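Putative cell adhesion protein (Bacteroides eggerthii, PDB 4GPV) probably serves as a structural subunit of a pilus, as a member of the FimA-like major fimbrial subunit family, in a bacterium of the human microbiome. Local coordinates at residues Gln161-Asp166 with Thr238-Ser243; Asp230-Gly235 with Thr244-Phe249. All coordinates share one frame; numbering follows the deposited sequence.

Contact 1. Residues Gln161-Asp166 with Thr238-Ser243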
loop_
_atom_site.group_PDB
_atom_site.type_symbol
_atom_site.label_atom_id
_atom_site.label_comp_id
_atom_site.label_asym_id
_atom_site.label_seq_id
_atom_site.Cartn_x
_atom_site.Cartn_y
_atom_site.Cartn_z
ATOM N N GLN A 161 4.921 2.515 -8.518
ATOM C CA GLN A 161 5.139 2.063 -9.896
ATOM C C GLN A 161 6.585 2.300 -10.268
ATOM O O GLN A 161 7.137 3.333 -9.893
ATOM C CB GLN A 161 4.247 2.847 -10.884
ATOM C CG GLN A 161 2.802 2.376 -10.869
ATOM C CD GLN A 161 1.923 3.275 -11.701
ATOM O OE1 GLN A 161 1.570 4.387 -11.301
ATOM N NE2 GLN A 161 1.569 2.808 -12.878
ATOM N N LEU A 162 7.174 1.398 -11.077
ATOM C CA LEU A 162 8.553 1.543 -11.518
ATOM C C LEU A 162 8.634 1.680 -13.029
ATOM O O LEU A 162 8.073 0.856 -13.760
ATOM C CB LEU A 162 9.386 0.325 -11.040
ATOM C CG LEU A 162 10.811 0.229 -11.553
ATOM C CD1 LEU A 162 11.656 1.419 -11.059
ATOM C CD2 LEU A 162 11.451 -1.108 -11.165
ATOM N N ILE A 163 9.338 2.735 -13.484
ATOM C CA ILE A 163 9.685 2.995 -14.893
ATOM C C ILE A 163 11.212 2.878 -15.004
ATOM O O ILE A 163 11.918 3.637 -14.332
ATOM C CB ILE A 163 9.160 4.381 -15.377
ATOM C CG1 ILE A 163 7.623 4.442 -15.340
ATOM C CG2 ILE A 163 9.681 4.737 -16.778
ATOM C CD1 ILE A 163 7.078 5.834 -15.499
ATOM N N VAL A 164 11.722 1.969 -15.858
ATOM C CA VAL A 164 13.145 1.781 -16.029
ATOM C C VAL A 164 13.558 2.304 -17.400
ATOM O O VAL A 164 12.936 1.948 -18.398
ATOM C CB VAL A 164 13.536 0.299 -15.854
ATOM C CG1 VAL A 164 15.045 0.096 -16.072
ATOM C CG2 VAL A 164 13.111 -0.207 -14.475
ATOM N N LYS A 165 14.533 3.205 -17.427
ATOM C CA LYS A 165 15.142 3.705 -18.676
ATOM C C LYS A 165 16.558 3.199 -18.652
ATOM O O LYS A 165 17.379 3.711 -17.886
ATOM C CB LYS A 165 15.047 5.234 -18.782
ATOM C CG LYS A 165 13.604 5.673 -18.918
ATOM C CD LYS A 165 13.430 7.160 -18.853
ATOM C CE LYS A 165 11.964 7.488 -18.875
ATOM N NZ LYS A 165 11.718 8.928 -19.159
ATOM N N ASP A 166 16.827 2.124 -19.410
ATOM C CA ASP A 166 18.110 1.462 -19.371
ATOM C C ASP A 166 19.039 1.940 -20.488
ATOM O O ASP A 166 18.848 1.575 -21.653
ATOM C CB ASP A 166 17.946 -0.060 -19.426
ATOM C CG ASP A 166 19.252 -0.785 -19.122
ATOM O OD1 ASP A 166 20.237 -0.107 -18.724
ATOM O OD2 ASP A 166 19.291 -2.019 -19.270
ATOM N N THR A 238 14.659 -1.675 -21.566
ATOM C CA THR A 238 15.182 -1.024 -22.777
ATOM C C THR A 238 15.403 0.476 -22.481
ATOM O O THR A 238 15.153 0.932 -21.354
ATOM C CB THR A 238 14.215 -1.217 -23.974
ATOM O OG1 THR A 238 13.047 -0.407 -23.795
ATOM C CG2 THR A 238 13.819 -2.683 -24.221
ATOM N N ILE A 239 15.777 1.255 -23.517
ATOM C CA ILE A 239 15.910 2.715 -23.400
ATOM C C ILE A 239 14.572 3.297 -22.946
ATOM O O ILE A 239 14.542 4.342 -22.301
ATOM C CB ILE A 239 16.392 3.346 -24.739
ATOM C CG1 ILE A 239 15.462 2.944 -25.945
ATOM C CG2 ILE A 239 17.871 2.956 -24.991
ATOM C CD1 ILE A 239 15.469 3.921 -27.192
ATOM N N ASN A 240 13.467 2.596 -23.285
ATOM C CA ASN A 240 12.105 2.895 -22.882
ATOM C C ASN A 240 11.759 4.379 -23.092
ATOM O O ASN A 240 11.391 5.085 -22.135
ATOM C CB ASN A 240 11.897 2.473 -21.413
ATOM C CG ASN A 240 10.483 2.512 -20.931
ATOM O OD1 ASN A 240 9.525 2.651 -21.731
ATOM N ND2 ASN A 240 10.314 2.402 -19.597
ATOM N N ALA A 241 11.904 4.850 -24.349
ATOM C CA ALA A 241 11.617 6.237 -24.734
ATOM C C ALA A 241 10.175 6.647 -24.381
ATOM O O ALA A 241 9.938 7.821 -24.110
ATOM C CB ALA A 241 11.857 6.437 -26.215
ATOM N N GLY A 242 9.252 5.680 -24.373
ATOM C CA GLY A 242 7.847 5.889 -24.048
ATOM C C GLY A 242 7.503 5.931 -22.566
ATOM O O GLY A 242 6.357 6.189 -22.242
ATOM N N SER A 243 8.477 5.664 -21.655
ATOM C CA SER A 243 8.296 5.676 -20.186
ATOM C C SER A 243 7.204 4.696 -19.747
ATOM O O SER A 243 6.415 5.006 -18.851
ATOM C CB SER A 243 7.973 7.085 -19.671
ATOM O OG SER A 243 9.000 8.005 -20.013
HETATM O O HOH W 1 12.601 -0.569 -19.745
HETATM O O HOH W 2 11.127 8.406 -21.866
#

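Contact 2. Residues Asp230-Gly235 with Thr244-Phe249. With TRS (2-amino-2-hydroxymethyl-propane-1,3-diol), chain C.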
loop_
_atom_site.group_PDB
_atom_site.type_symbol
_atom_site.label_atom_id
_atom_site.label_comp_id
_atom_site.label_asym_id
_atom_site.label_seq_id
_atom_site.Cartn_x
_atom_site.Cartn_y
_atom_site.Cartn_z
ATOM N N ASP A 230 9.446 -9.177 -8.479
ATOM C CA ASP A 230 8.932 -9.436 -9.829
ATOM C C ASP A 230 10.104 -9.699 -10.753
ATOM O O ASP A 230 10.929 -8.795 -10.958
ATOM C CB ASP A 230 8.085 -8.261 -10.323
ATOM C CG ASP A 230 6.715 -8.205 -9.660
ATOM O OD1 ASP A 230 6.111 -9.285 -9.454
ATOM O OD2 ASP A 230 6.171 -7.078 -9.507
ATOM N N ALA A 231 10.187 -10.930 -11.286
ATOM C CA ALA A 231 11.320 -11.328 -12.133
ATOM C C ALA A 231 11.456 -10.490 -13.391
ATOM O O ALA A 231 10.458 -10.096 -14.014
ATOM C CB ALA A 231 11.215 -12.818 -12.515
ATOM N N VAL A 232 12.720 -10.237 -13.758
ATOM C CA VAL A 232 13.089 -9.506 -14.975
ATOM C C VAL A 232 13.579 -10.515 -16.031
ATOM O O VAL A 232 14.440 -11.359 -15.760
ATOM C CB VAL A 232 14.156 -8.419 -14.661
ATOM C CG1 VAL A 232 14.707 -7.764 -15.927
ATOM C CG2 VAL A 232 13.598 -7.370 -13.711
ATOM N N SER A 233 13.053 -10.396 -17.246
ATOM C CA SER A 233 13.483 -11.285 -18.312
ATOM C C SER A 233 14.290 -10.509 -19.359
ATOM O O SER A 233 14.135 -9.288 -19.444
ATOM C CB SER A 233 12.275 -11.980 -18.942
ATOM O OG SER A 233 11.387 -11.063 -19.555
ATOM N N PRO A 234 15.132 -11.176 -20.188
ATOM C CA PRO A 234 15.823 -10.436 -21.257
ATOM C C PRO A 234 14.788 -9.744 -22.141
ATOM O O PRO A 234 13.731 -10.322 -22.421
ATOM C CB PRO A 234 16.594 -11.534 -22.013
ATOM C CG PRO A 234 15.891 -12.811 -21.674
ATOM C CD PRO A 234 15.444 -12.621 -20.252
ATOM N N GLY A 235 15.054 -8.500 -22.506
ATOM C CA GLY A 235 14.133 -7.730 -23.330
ATOM C C GLY A 235 13.194 -6.828 -22.563
ATOM O O GLY A 235 12.636 -5.902 -23.158
ATOM N N THR A 244 7.181 3.501 -20.349
ATOM C CA THR A 244 6.211 2.483 -19.931
ATOM C C THR A 244 6.586 1.949 -18.521
ATOM O O THR A 244 7.776 1.843 -18.174
ATOM C CB THR A 244 6.094 1.353 -20.956
ATOM O OG1 THR A 244 7.258 0.540 -20.900
ATOM C CG2 THR A 244 5.867 1.857 -22.374
ATOM N N VAL A 245 5.565 1.559 -17.750
ATOM C CA VAL A 245 5.734 1.056 -16.389
ATOM C C VAL A 245 6.092 -0.438 -16.448
ATOM O O VAL A 245 5.415 -1.217 -17.136
ATOM C CB VAL A 245 4.437 1.329 -15.566
ATOM C CG1 VAL A 245 4.440 0.590 -14.224
ATOM C CG2 VAL A 245 4.206 2.828 -15.365
ATOM N N PHE A 246 7.126 -0.842 -15.704
ATOM C CA PHE A 246 7.532 -2.247 -15.658
ATOM C C PHE A 246 6.630 -3.056 -14.713
ATOM O O PHE A 246 6.232 -4.181 -15.035
ATOM C CB PHE A 246 8.999 -2.383 -15.201
ATOM C CG PHE A 246 9.392 -3.830 -14.972
ATOM C CD1 PHE A 246 9.513 -4.718 -16.048
ATOM C CD2 PHE A 246 9.601 -4.320 -13.688
ATOM C CE1 PHE A 246 9.854 -6.064 -15.837
ATOM C CE2 PHE A 246 9.903 -5.679 -13.480
ATOM C CZ PHE A 246 10.031 -6.536 -14.557
ATOM N N ASN A 247 6.395 -2.523 -13.506
ATOM C CA ASN A 247 5.543 -3.211 -12.523
ATOM C C ASN A 247 5.060 -2.206 -11.486
ATOM O O ASN A 247 5.470 -1.038 -11.491
ATOM C CB ASN A 247 6.313 -4.378 -11.850
ATOM C CG ASN A 247 7.361 -3.957 -10.813
ATOM O OD1 ASN A 247 7.963 -2.884 -10.881
ATOM N ND2 ASN A 247 7.563 -4.776 -9.797
ATOM N N HIS A 248 4.256 -2.690 -10.544
ATOM C CA HIS A 248 3.835 -1.885 -9.420
ATOM C C HIS A 248 3.698 -2.802 -8.207
ATOM O O HIS A 248 3.523 -4.014 -8.371
ATOM C CB HIS A 248 2.519 -1.149 -9.730
ATOM C CG HIS A 248 1.338 -2.041 -9.886
ATOM N ND1 HIS A 248 1.028 -2.603 -11.099
ATOM C CD2 HIS A 248 0.440 -2.459 -8.960
ATOM C CE1 HIS A 248 -0.044 -3.349 -10.887
ATOM N NE2 HIS A 248 -0.432 -3.294 -9.609
ATOM N N PHE A 249 3.797 -2.213 -7.017
ATOM C CA PHE A 249 3.573 -2.911 -5.751
ATOM C C PHE A 249 2.588 -2.129 -4.928
ATOM O O PHE A 249 2.553 -0.899 -5.012
ATOM C CB PHE A 249 4.889 -3.049 -4.948
ATOM C CG PHE A 249 5.947 -3.940 -5.545
ATOM C CD1 PHE A 249 5.758 -5.321 -5.627
ATOM C CD2 PHE A 249 7.173 -3.419 -5.935
ATOM C CE1 PHE A 249 6.755 -6.146 -6.155
ATOM C CE2 PHE A 249 8.182 -4.246 -6.425
ATOM C CZ PHE A 249 7.970 -5.601 -6.538
HETATM C C TRS C . 2.496 -7.240 -9.521
HETATM C C1 TRS C . 1.228 -7.483 -8.698
HETATM C C2 TRS C . 2.266 -6.087 -10.508
HETATM C C3 TRS C . 2.929 -8.522 -10.246
HETATM N N TRS C . 3.594 -6.847 -8.573
HETATM O O1 TRS C . 0.899 -6.326 -7.940
HETATM O O2 TRS C . 3.469 -5.648 -11.121
HETATM O O3 TRS C . 3.501 -9.464 -9.340
#

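Contact 1. Residues Gln161-Asp166 with Thr238-Ser243
Asp166 and Val164, on strand 146-169, offer backbone N and O to the loop 238-243: Asp166 N donates to Thr238 O (2.8 Å, N-H...O angle 166°). Two residues earlier on the strand, Val164 O accepts from the side-chain amide of Asn240, ND2 standing 2.9 Å away. CG stands anti to the backbone N of Asn240 (chi1 -170°), which places ND2 within bonding distance of Val164 O; the acceptor lies in the amide plane, although ND2 is itself raised out of the Val164 carbonyl plane. With Asn240 OD1 accepting from Thr244 N, both ends of this amide are engaged. Replacing Asn240 by alanine would probably leave Val164 O without its side-chain donor and Thr244 N without its acceptor. The loop also braces itself: Asn240 N donates to Thr238 OG1 in an ST turn, and Ser243 N to Asn240 O (3.0 Å) closes a type I turn. Ile163 CD1 rests 3.5 Å from Ser243 O, while the extended Lys165 reaches a water with NZ (2.8 Å) that donates onward to Ala241 O. The Asp166 carboxylate makes a salt bridge through OD1 with Arg168 NE. Farther back, the backbone of Leu162 bonds Phe246 and Asn247, in the chain that leads along strand 247-251, while Gln161 and Ile163 bond strand 297-306, so the loop lies along the strand just beyond its antiparallel neighbour.

Contact 2. Residues Asp230-Gly235 with Thr244-Phe249
Asp230 meets Asn247 between two facing sheets in the C-terminal, transthyretin-clan part of the protein, consistent with a beta-sandwich: strand 229-231 pairs with strand 176-193 in one sheet, strand 247-251 with strand 146-169 in the other. Followed outward, the Asp230 side chain starts with CB 3.6 Å from Asn247 ND2. With chi1 at -75° CG lies beside the backbone N, opposite the carbonyl carbon, and the carboxylate faces Asn247; both of its oxygens accept hydrogen bonds, OD1 one from Tris and OD2 from Asn247 and Tris. OD1 accepts from hydroxyl O3 of the bound Tris molecule, probably from the crystallisation liquor, at 2.6 Å. OD2 accepts from Asn247 ND2 at 2.7 Å, a nearly straight bond (174°) that uses the anti lone pair and lies in the amide plane, even though the carboxylate and amide planes stand 78° apart. The same OD2 receives the Tris amine N at 2.8 Å, and Phe249 CE1 approaches it to 3.5 Å. The Tris amine also donates to His248 O (2.8 Å), and His248 N donates to Tris O2, so the buffer molecule joins the carboxylate to the backbone of the opposing strand. Tris C2 lies over one face of the His248 ring, toward its rim. Beside this polar cluster the contact turns apolar at Phe246, whose ring also meets Phe237 edge-to-face. Phe246 CZ lies 3.8 Å from Val232 CG2, and the ring's edge points at the Ala231 carbonyl, with O in the ring plane and 3.6 Å from CZ.

In the fold
The contacts flank one junction: the loop after strand 229-231 leads through residues 238-243 into strand 247-251, and their segments alternate along the chain. Centres only 10 Å apart, they also touch through packing, Gln161 NE2 lying 3.6 Å from Val245 CG2. Contact 1 is partly buried and stays beside a single sheet, with loop and strand joined by a backbone hydrogen bond and one from a side-chain amide. Contact 2 is a surface contact that bridges two sheets; its one direct hydrogen bond is between side chains, supplemented by a buffer molecule and an aromatic ring. Strand 146-169 therefore borders both, meeting the loop directly in contact 1 and pairing with segment 244-249 beside contact 2.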